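PDB 4DNH: dihydrodipicolinate synthase family protein from Sinorhizobium meliloti, which is of unknown function but folds as a closed beta/alpha (TIM) barrel and may be related to dihydrodipicolinate synthase. Local coordinates for residues R68-W72 with E106-R110; I135-Y139 with V174-V178; A157-A162 with D196-Y202; L234-E239 with T254-N259. All coordinates share one frame; numbering follows the deposited sequence.

Interaction 1: R68-W72 with E106-R110; sequences RHRLW and EARGR
H69 stands between E106 and R110 and joins helix 61-73 to the end of helix 93-108 and the loop after it, parts of consecutive outer layers of the TIM barrel. The polar contacts run through both ring nitrogens. H69 NE2 donates to E106 OE1 at 2.7 Å. The carboxylate oxygen lies close to the imidazole plane but is met on its anti side, 32° out of the carboxylate plane. At the other ring nitrogen, R110 NH1 donates to H69 ND1 at 3.0 Å, in the plane of both groups. ND1 therefore accepts and NE2 carries the proton, so the arginine probably helps to fix the tautomer that serves E106. An alanine at H69 would remove this bridge and would probably leave E106 without this donor and the R110 guanidinium held mainly by its salt bridges to D73 and D112. W72 NE1 bonds to L114 O. The apolar contacts belong to W72. The far end of its indole reaches helix 93-108, with CH2 3.9 Å from A107 CB and CZ3 3.9 Å from E106 CB. R110 CD packs 3.5 Å from W72 CE3. W72 CB sits over the centre of one guanidinium face, 3.4 Å from R110 CZ.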
# COMPACT_ATOMS: atom_id res chain seq x y z
N ARG A 68 6.14 6.39 9.52
CA ARG A 68 5.95 5.13 10.23
C ARG A 68 5.47 5.33 11.69
O ARG A 68 4.58 4.61 12.15
CB ARG A 68 7.21 4.29 10.19
CG ARG A 68 7.40 3.54 8.88
CD ARG A 68 8.15 4.37 7.84
NE ARG A 68 8.00 3.80 6.50
CZ ARG A 68 7.65 4.47 5.40
NH1 ARG A 68 7.41 5.79 5.47
NH2 ARG A 68 7.54 3.82 4.24
N HIS A 69 6.05 6.30 12.40
CA HIS A 69 5.63 6.56 13.79
C HIS A 69 4.22 7.07 13.88
O HIS A 69 3.47 6.68 14.80
CB HIS A 69 6.60 7.52 14.51
CG HIS A 69 7.94 6.90 14.82
ND1 HIS A 69 8.13 6.06 15.86
CD2 HIS A 69 9.18 7.02 14.19
CE1 HIS A 69 9.42 5.67 15.89
NE2 HIS A 69 10.06 6.26 14.87
N ARG A 70 3.84 7.92 12.93
CA ARG A 70 2.45 8.37 12.81
C ARG A 70 1.51 7.18 12.67
O ARG A 70 0.43 7.15 13.30
CB ARG A 70 2.30 9.31 11.61
CG ARG A 70 0.96 10.04 11.51
CD ARG A 70 0.94 10.86 10.22
NE ARG A 70 -0.40 11.12 9.67
CZ ARG A 70 -1.23 12.08 10.11
NH1 ARG A 70 -0.87 12.85 11.14
NH2 ARG A 70 -2.42 12.24 9.52
N LEU A 71 1.91 6.20 11.86
CA LEU A 71 1.05 5.02 11.65
C LEU A 71 0.99 4.17 12.90
O LEU A 71 -0.08 3.78 13.34
CB LEU A 71 1.48 4.17 10.44
CG LEU A 71 1.35 4.75 9.03
CD1 LEU A 71 1.94 3.77 8.01
CD2 LEU A 71 -0.09 5.08 8.66
N TRP A 72 2.15 3.89 13.49
CA TRP A 72 2.16 3.16 14.76
C TRP A 72 1.35 3.83 15.83
O TRP A 72 0.65 3.13 16.56
CB TRP A 72 3.57 2.86 15.22
CG TRP A 72 4.27 1.90 14.30
CD1 TRP A 72 3.73 0.78 13.67
CD2 TRP A 72 5.68 1.92 13.88
NE1 TRP A 72 4.68 0.13 12.92
CE2 TRP A 72 5.87 0.76 12.99
CE3 TRP A 72 6.77 2.76 14.14
CZ2 TRP A 72 7.10 0.47 12.41
CZ3 TRP A 72 8.01 2.46 13.53
CH2 TRP A 72 8.16 1.34 12.69
N GLU A 106 13.55 1.29 14.10
CA GLU A 106 12.59 2.20 14.75
C GLU A 106 11.58 1.38 15.54
O GLU A 106 11.32 1.69 16.70
CB GLU A 106 11.86 3.11 13.76
CG GLU A 106 12.69 4.23 13.15
CD GLU A 106 13.35 5.13 14.18
OE1 GLU A 106 12.68 5.55 15.15
OE2 GLU A 106 14.54 5.43 14.00
N ALA A 107 11.05 0.33 14.91
CA ALA A 107 10.05 -0.56 15.50
C ALA A 107 10.44 -1.14 16.85
O ALA A 107 9.67 -1.06 17.81
CB ALA A 107 9.72 -1.69 14.53
N ARG A 108 11.63 -1.75 16.92
CA ARG A 108 12.13 -2.31 18.16
C ARG A 108 12.25 -1.24 19.26
O ARG A 108 12.36 -1.58 20.45
CB ARG A 108 13.49 -2.99 17.95
CG ARG A 108 13.45 -4.26 17.12
CD ARG A 108 14.82 -4.94 17.11
NE ARG A 108 15.88 -4.03 16.65
CZ ARG A 108 16.28 -3.91 15.39
NH1 ARG A 108 15.73 -4.64 14.42
NH2 ARG A 108 17.25 -3.05 15.08
N GLY A 109 12.24 0.02 18.85
CA GLY A 109 12.30 1.16 19.76
C GLY A 109 10.96 1.56 20.34
O GLY A 109 10.87 2.55 21.05
N ARG A 110 9.93 0.78 20.06
CA ARG A 110 8.57 1.10 20.46
C ARG A 110 7.92 -0.15 21.03
O ARG A 110 8.21 -1.24 20.55
CB ARG A 110 7.74 1.52 19.26
CG ARG A 110 7.88 2.97 18.83
CD ARG A 110 6.94 3.19 17.64
NE ARG A 110 5.56 3.43 18.06
CZ ARG A 110 4.91 4.58 17.89
NH1 ARG A 110 5.48 5.60 17.27
NH2 ARG A 110 3.66 4.71 18.33

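Interaction 2: I135-Y139 with V174-V178; sequences ILAAY and VYDRV
L136 turns CG opposite its carbonyl carbon (chi1 -71°), and its CD2 branch enters the surface formed by V174, R177 and V178. V174 meets it with CG1, which chi1 of 163° sets opposite the backbone N. L136 CD2 is 3.6 Å from V174 O, 3.8 Å from R177 CB and 3.8 Å from V178 CG2. The L136 side chain crosses R177 at about a right angle, with CD1 near R177 CD. Y139 lies beside this leucine contact. Its CE2 touches V174 CG1 at 3.9 Å, and its CB touches V178 CG2 at 3.8 Å. Each valine thus serves both L136 and Y139. I135 adds a looser contact to V174 through CG2. At the far end of the rings, Y139 OH comes within 3.5 Å of Y175 OH. Each hydroxyl has its bond elsewhere, Y139 OH with M156 O and Y175 OH with Y202 OH. L155 of strand 153-155 touches Y139, Y175 and V178 from the barrel side. The two helix segments run broadly parallel, 39° apart, with their axes 10.3 Å from each other. This is the apolar seam expected between neighbouring outer helices, 132-148 and 168-181, of a beta/alpha barrel.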
# COMPACT_ATOMS: atom_id res chain seq x y z
N ILE A 135 16.23 -17.45 -9.66
CA ILE A 135 15.06 -16.82 -9.02
C ILE A 135 15.01 -17.20 -7.54
O ILE A 135 14.79 -16.33 -6.69
CB ILE A 135 13.73 -17.18 -9.74
CG1 ILE A 135 13.64 -16.46 -11.10
CG2 ILE A 135 12.53 -16.83 -8.88
CD1 ILE A 135 12.80 -17.18 -12.14
N LEU A 136 15.25 -18.47 -7.24
CA LEU A 136 15.30 -18.91 -5.85
C LEU A 136 16.40 -18.20 -5.08
O LEU A 136 16.19 -17.78 -3.93
CB LEU A 136 15.48 -20.42 -5.75
CG LEU A 136 14.25 -21.22 -6.16
CD1 LEU A 136 14.60 -22.69 -6.35
CD2 LEU A 136 13.10 -21.02 -5.17
N ALA A 137 17.55 -18.04 -5.73
CA ALA A 137 18.68 -17.33 -5.14
C ALA A 137 18.29 -15.87 -4.83
O ALA A 137 18.60 -15.34 -3.77
CB ALA A 137 19.90 -17.40 -6.06
N ALA A 138 17.56 -15.25 -5.76
CA ALA A 138 17.09 -13.89 -5.58
C ALA A 138 16.17 -13.76 -4.35
O ALA A 138 16.41 -12.91 -3.49
CB ALA A 138 16.39 -13.42 -6.84
N TYR A 139 15.15 -14.62 -4.26
CA TYR A 139 14.26 -14.65 -3.09
C TYR A 139 15.01 -14.87 -1.78
O TYR A 139 14.85 -14.11 -0.82
CB TYR A 139 13.21 -15.75 -3.22
CG TYR A 139 11.93 -15.33 -3.89
CD1 TYR A 139 11.12 -14.34 -3.34
CD2 TYR A 139 11.53 -15.92 -5.08
CE1 TYR A 139 9.95 -13.95 -3.97
CE2 TYR A 139 10.36 -15.54 -5.71
CZ TYR A 139 9.57 -14.57 -5.16
OH TYR A 139 8.41 -14.20 -5.82
N VAL A 174 8.85 -22.99 -6.99
CA VAL A 174 9.50 -21.81 -6.42
C VAL A 174 8.95 -21.53 -5.03
O VAL A 174 9.70 -21.50 -4.06
CB VAL A 174 9.40 -20.59 -7.36
CG1 VAL A 174 9.71 -19.29 -6.62
CG2 VAL A 174 10.36 -20.76 -8.53
N TYR A 175 7.63 -21.36 -4.92
CA TYR A 175 6.99 -21.15 -3.62
C TYR A 175 7.12 -22.36 -2.67
O TYR A 175 6.97 -22.22 -1.46
CB TYR A 175 5.54 -20.71 -3.80
CG TYR A 175 5.42 -19.27 -4.28
CD1 TYR A 175 5.59 -18.95 -5.62
CD2 TYR A 175 5.14 -18.24 -3.38
CE1 TYR A 175 5.47 -17.64 -6.05
CE2 TYR A 175 5.03 -16.93 -3.80
CZ TYR A 175 5.20 -16.63 -5.14
OH TYR A 175 5.09 -15.33 -5.58
N ASP A 176 7.40 -23.53 -3.22
CA ASP A 176 7.66 -24.71 -2.40
C ASP A 176 9.01 -24.58 -1.69
O ASP A 176 9.10 -24.81 -0.48
CB ASP A 176 7.54 -26.00 -3.23
CG ASP A 176 7.99 -27.25 -2.46
OD1 ASP A 176 7.56 -27.47 -1.30
OD2 ASP A 176 8.78 -28.02 -3.05
N ARG A 177 10.06 -24.19 -2.42
CA ARG A 177 11.36 -24.03 -1.79
C ARG A 177 11.38 -22.80 -0.88
O ARG A 177 11.76 -22.90 0.29
CB ARG A 177 12.51 -24.00 -2.81
CG ARG A 177 13.87 -24.27 -2.16
CD ARG A 177 14.85 -24.98 -3.08
NE ARG A 177 14.37 -26.31 -3.46
CZ ARG A 177 14.87 -27.06 -4.45
NH1 ARG A 177 15.88 -26.61 -5.18
NH2 ARG A 177 14.35 -28.26 -4.71
N VAL A 178 10.95 -21.67 -1.42
CA VAL A 178 10.90 -20.42 -0.66
C VAL A 178 10.18 -20.60 0.69
O VAL A 178 10.77 -20.32 1.74
CB VAL A 178 10.29 -19.27 -1.49
CG1 VAL A 178 10.05 -18.04 -0.61
CG2 VAL A 178 11.19 -18.90 -2.65

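Interaction 3: A157-A162 with D196-Y202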
# COMPACT_ATOMS: atom_id res chain seq x y z
N ALA A 157 5.48 -10.69 -5.32
CA ALA A 157 5.48 -11.36 -6.61
C ALA A 157 6.74 -10.98 -7.35
O ALA A 157 7.32 -9.93 -7.09
CB ALA A 157 4.25 -10.99 -7.41
N SER A 158 7.18 -11.83 -8.27
CA SER A 158 8.48 -11.70 -8.90
C SER A 158 8.39 -11.48 -10.42
O SER A 158 7.79 -12.28 -11.16
CB SER A 158 9.33 -12.93 -8.54
OG SER A 158 10.35 -13.21 -9.49
N ARG A 159 8.98 -10.36 -10.86
CA ARG A 159 9.04 -9.94 -12.27
C ARG A 159 9.72 -11.05 -13.11
O ARG A 159 9.20 -11.44 -14.15
CB ARG A 159 9.84 -8.62 -12.36
CG ARG A 159 9.21 -7.38 -12.98
CD ARG A 159 8.01 -6.88 -12.18
NE ARG A 159 7.92 -5.46 -11.74
CZ ARG A 159 8.76 -4.44 -11.94
NH1 ARG A 159 8.44 -3.26 -11.41
NH2 ARG A 159 9.88 -4.56 -12.66
N ALA A 160 10.86 -11.56 -12.64
CA ALA A 160 11.66 -12.54 -13.41
C ALA A 160 10.96 -13.89 -13.57
O ALA A 160 11.12 -14.57 -14.59
CB ALA A 160 13.02 -12.74 -12.75
N LEU A 161 10.19 -14.26 -12.54
CA LEU A 161 9.41 -15.49 -12.55
C LEU A 161 8.21 -15.40 -13.51
O LEU A 161 7.96 -16.34 -14.27
CB LEU A 161 8.98 -15.87 -11.13
CG LEU A 161 8.17 -17.16 -10.92
CD1 LEU A 161 8.94 -18.42 -11.27
CD2 LEU A 161 7.64 -17.22 -9.50
N ALA A 162 7.50 -14.26 -13.51
CA ALA A 162 6.40 -14.03 -14.47
C ALA A 162 6.83 -14.16 -15.95
O ALA A 162 6.01 -14.49 -16.80
CB ALA A 162 5.72 -12.69 -14.22
N ASP A 196 1.39 -3.52 -11.67
CA ASP A 196 2.65 -3.89 -12.31
C ASP A 196 2.38 -4.69 -13.57
O ASP A 196 2.05 -5.88 -13.50
CB ASP A 196 3.55 -4.68 -11.34
CG ASP A 196 5.04 -4.55 -11.68
OD1 ASP A 196 5.40 -4.43 -12.88
OD2 ASP A 196 5.85 -4.57 -10.73
N PRO A 197 2.51 -4.03 -14.74
CA PRO A 197 2.24 -4.73 -16.01
C PRO A 197 3.17 -5.94 -16.21
O PRO A 197 2.75 -6.92 -16.82
CB PRO A 197 2.49 -3.65 -17.07
CG PRO A 197 2.33 -2.35 -16.34
CD PRO A 197 2.83 -2.61 -14.94
N ALA A 198 4.38 -5.89 -15.68
CA ALA A 198 5.32 -7.02 -15.80
C ALA A 198 4.96 -8.25 -14.94
O ALA A 198 5.66 -9.27 -14.98
CB ALA A 198 6.76 -6.56 -15.57
N LEU A 199 3.87 -8.17 -14.18
CA LEU A 199 3.37 -9.31 -13.42
C LEU A 199 2.19 -10.00 -14.10
O LEU A 199 1.34 -10.60 -13.45
CB LEU A 199 3.02 -8.89 -11.99
CG LEU A 199 4.24 -8.51 -11.18
CD1 LEU A 199 3.83 -8.21 -9.75
CD2 LEU A 199 5.29 -9.62 -11.23
N GLU A 200 2.20 -9.91 -15.42
CA GLU A 200 1.15 -10.42 -16.29
C GLU A 200 1.01 -11.95 -16.26
O GLU A 200 1.97 -12.69 -16.55
CB GLU A 200 1.40 -9.91 -17.73
CG GLU A 200 2.82 -10.14 -18.26
CD GLU A 200 3.10 -9.47 -19.60
OE1 GLU A 200 2.15 -9.26 -20.40
OE2 GLU A 200 4.28 -9.15 -19.87
N GLY A 201 -0.19 -12.42 -15.92
CA GLY A 201 -0.49 -13.85 -15.84
C GLY A 201 0.23 -14.58 -14.72
O GLY A 201 0.67 -15.72 -14.90
N TYR A 202 0.35 -13.94 -13.55
CA TYR A 202 1.02 -14.54 -12.41
C TYR A 202 0.28 -15.79 -11.89
O TYR A 202 -0.96 -15.85 -11.95
CB TYR A 202 1.23 -13.51 -11.29
CG TYR A 202 2.42 -13.81 -10.41
CD1 TYR A 202 3.71 -13.50 -10.82
CD2 TYR A 202 2.26 -14.41 -9.16
CE1 TYR A 202 4.81 -13.77 -10.02
CE2 TYR A 202 3.35 -14.68 -8.34
CZ TYR A 202 4.62 -14.36 -8.78
OH TYR A 202 5.71 -14.64 -7.98
O HOH W 1 8.08 -9.77 -16.10
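The Y202 ring carries A157 CB over one face, while A162 CB and S158 O approach its edge. A157 CB is 3.9 Å from the centroid of the Y202 ring and 19° off the normal, a CH-pi contact. L199 CD1 closes on the same methyl, 3.7 Å from A157 CB. Y171 of helix 168-181 meets the Y202 ring edge-to-face. The guanidinium of R159 meets D196 OD2 at its edge, with the two planes nearly perpendicular at 78°. R159 NE is modelled only 2.5 Å from D196 OD2, so the exact length of this salt bridge is doubtful. NH1 adds a weak bond to the same oxygen and also bonds to G88 O. Y202 OH accepts from S158 N at 3.2 Å; its other partner is Y175. S158 OG, set opposite its own N (chi1 155°), accepts from L161 N at 3.2 Å and caps helix 159-164. A water donates to R159 O at 2.8 Å and to A198 O at 2.7 Å. The loop that follows strand 186-191 is thus tied to the start of helix 159-164, beyond strand 153-155. The bonds from S158 N and Y175 probably fix the Y202 hydroxyl, and with it the ring against A157, while the salt bridge and water hold the loop nearer D196 and A198.

Interaction 4: L234-E239 with T254-N259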
# COMPACT_ATOMS: atom_id res chain seq x y z
N LEU A 234 -8.13 -5.60 -7.53
CA LEU A 234 -9.29 -4.70 -7.56
C LEU A 234 -10.55 -5.32 -8.19
O LEU A 234 -11.32 -4.66 -8.88
CB LEU A 234 -8.93 -3.37 -8.23
CG LEU A 234 -7.74 -2.56 -7.72
CD1 LEU A 234 -7.77 -1.19 -8.36
CD2 LEU A 234 -7.72 -2.43 -6.20
N SER A 235 -10.73 -6.62 -7.94
CA SER A 235 -11.89 -7.37 -8.38
C SER A 235 -12.52 -7.91 -7.10
O SER A 235 -12.11 -8.95 -6.59
CB SER A 235 -11.48 -8.51 -9.31
OG SER A 235 -12.48 -8.83 -10.27
N LYS A 236 -13.49 -7.16 -6.58
CA LYS A 236 -14.13 -7.47 -5.30
C LYS A 236 -14.78 -8.87 -5.24
O LYS A 236 -14.69 -9.56 -4.21
CB LYS A 236 -15.11 -6.34 -4.95
CG LYS A 236 -16.30 -6.72 -4.10
CD LYS A 236 -17.40 -5.70 -4.27
CE LYS A 236 -18.74 -6.39 -4.44
NZ LYS A 236 -19.85 -5.42 -4.61
N GLU A 237 -15.42 -9.31 -6.32
CA GLU A 237 -15.98 -10.66 -6.35
C GLU A 237 -14.89 -11.73 -6.24
O GLU A 237 -15.14 -12.80 -5.68
CB GLU A 237 -16.90 -10.92 -7.57
CG GLU A 237 -16.52 -10.20 -8.85
CD GLU A 237 -15.44 -10.90 -9.68
OE1 GLU A 237 -14.34 -10.32 -9.81
OE2 GLU A 237 -15.69 -12.00 -10.20
N LYS A 238 -13.70 -11.44 -6.75
CA LYS A 238 -12.63 -12.42 -6.73
C LYS A 238 -12.07 -12.64 -5.33
O LYS A 238 -11.69 -13.77 -4.98
CB LYS A 238 -11.54 -12.08 -7.75
CG LYS A 238 -11.85 -12.57 -9.16
CD LYS A 238 -10.91 -11.99 -10.20
CE LYS A 238 -11.48 -12.15 -11.61
NZ LYS A 238 -12.65 -11.27 -11.84
N GLU A 239 -12.08 -11.59 -4.51
CA GLU A 239 -11.64 -11.66 -3.13
C GLU A 239 -12.62 -12.46 -2.25
O GLU A 239 -12.21 -13.33 -1.46
CB GLU A 239 -11.43 -10.25 -2.55
CG GLU A 239 -10.73 -10.25 -1.20
CD GLU A 239 -10.45 -8.86 -0.62
OE1 GLU A 239 -10.20 -7.91 -1.40
OE2 GLU A 239 -10.45 -8.72 0.62
N THR A 254 -7.05 -7.56 2.62
CA THR A 254 -7.54 -6.84 1.45
C THR A 254 -6.51 -5.84 0.89
O THR A 254 -5.82 -5.16 1.64
CB THR A 254 -8.95 -6.23 1.64
OG1 THR A 254 -9.48 -5.94 0.34
CG2 THR A 254 -8.95 -4.96 2.47
N GLY A 255 -6.40 -5.81 -0.43
CA GLY A 255 -5.46 -4.94 -1.10
C GLY A 255 -6.28 -4.10 -2.03
O GLY A 255 -5.76 -3.30 -2.80
N ASP A 256 -7.59 -4.28 -1.91
CA ASP A 256 -8.58 -3.64 -2.75
C ASP A 256 -8.90 -2.24 -2.22
O ASP A 256 -9.77 -2.08 -1.35
CB ASP A 256 -9.83 -4.52 -2.80
CG ASP A 256 -10.78 -4.14 -3.91
OD1 ASP A 256 -10.98 -2.93 -4.14
OD2 ASP A 256 -11.36 -5.06 -4.54
N ASP A 257 -8.21 -1.24 -2.75
CA ASP A 257 -8.45 0.16 -2.37
C ASP A 257 -9.75 0.76 -2.95
O ASP A 257 -10.07 1.92 -2.67
CB ASP A 257 -7.25 1.03 -2.74
CG ASP A 257 -5.93 0.55 -2.12
OD1 ASP A 257 -5.66 0.87 -0.94
OD2 ASP A 257 -5.15 -0.14 -2.82
N PHE A 258 -10.48 -0.01 -3.75
CA PHE A 258 -11.79 0.43 -4.26
C PHE A 258 -12.94 -0.02 -3.36
O PHE A 258 -14.00 0.62 -3.34
CB PHE A 258 -12.02 -0.13 -5.66
CG PHE A 258 -11.62 0.81 -6.75
CD1 PHE A 258 -10.28 1.07 -7.00
CD2 PHE A 258 -12.59 1.39 -7.56
CE1 PHE A 258 -9.91 1.93 -8.02
CE2 PHE A 258 -12.23 2.25 -8.59
CZ PHE A 258 -10.88 2.52 -8.82
N ASN A 259 -12.72 -1.10 -2.62
CA ASN A 259 -13.78 -1.85 -1.94
C ASN A 259 -13.54 -2.24 -0.49
O ASN A 259 -14.31 -3.03 0.08
CB ASN A 259 -14.06 -3.09 -2.75
CG ASN A 259 -14.64 -2.75 -4.09
OD1 ASN A 259 -15.67 -2.07 -4.17
ND2 ASN A 259 -13.97 -3.17 -5.16
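K236 crosses N259 at about a right angle at the start of helix 236-243. Its CB rests 3.4 Å from N259 ND2. CG leads on, opposite the backbone N, and CD passes 4.0 Å from N259 OD1. The chain then bends at chi3, and NZ ends in a long, weak ion pair with E262. E239, one helical turn further on, reaches the end of strand 251-254. Its chain is extended, with CG opposite the backbone N (chi1 -170°). T254 OG1 donates to the syn lone pair of E239 OE1 at 2.7 Å, and E239 OE2 is bonded to S272 OG. A leucine in place of E239 would remove both oxygens and would probably leave the T254 and S272 hydroxyls without this shared partner. D256 folds its own loop into an Asx turn, with OD1 accepting from F258 N at 3.0 Å. N259 ND2 adds weak bonds to both carboxylate oxygens. L234 supplies the apolar part: its CD1 packs 3.6 Å from F258 CD1, and its CD2 lies against the backbone of D256 and D257. These loops sit at the C-terminal ends of the barrel strands, where TIM-barrel enzymes place their active sites. A glycerol bonded to G255 O and D257 OD2 lies here, probably from the crystallisation liquor. E239 OE1 and D256 OD2 come within 4.4 Å of each other. The donors that each carboxylate collects probably ease the repulsion between these two acids.

From the N terminus, interaction 1 comes first. It closes a loop of 33 residues that holds most of helix 93-108, and it joins two outer layers of the barrel. Interaction 2 opens next, at helix 132-148. Interaction 3 opens before interaction 2 closes, so these two cross. They also touch: Y175 OH of interaction 2 and Y202 OH of interaction 3 are 2.6 Å apart, probably hydrogen-bonded. Together they tie helices 132-148, 159-164 and 168-181 to the loop after strand 186-191. Interaction 4 closes a loop of 14 residues that holds the end of helix 236-243 and most of strand 251-254. Interactions 1 and 3 lie on opposite sides of the chain's centre, their own centres 31 Å apart.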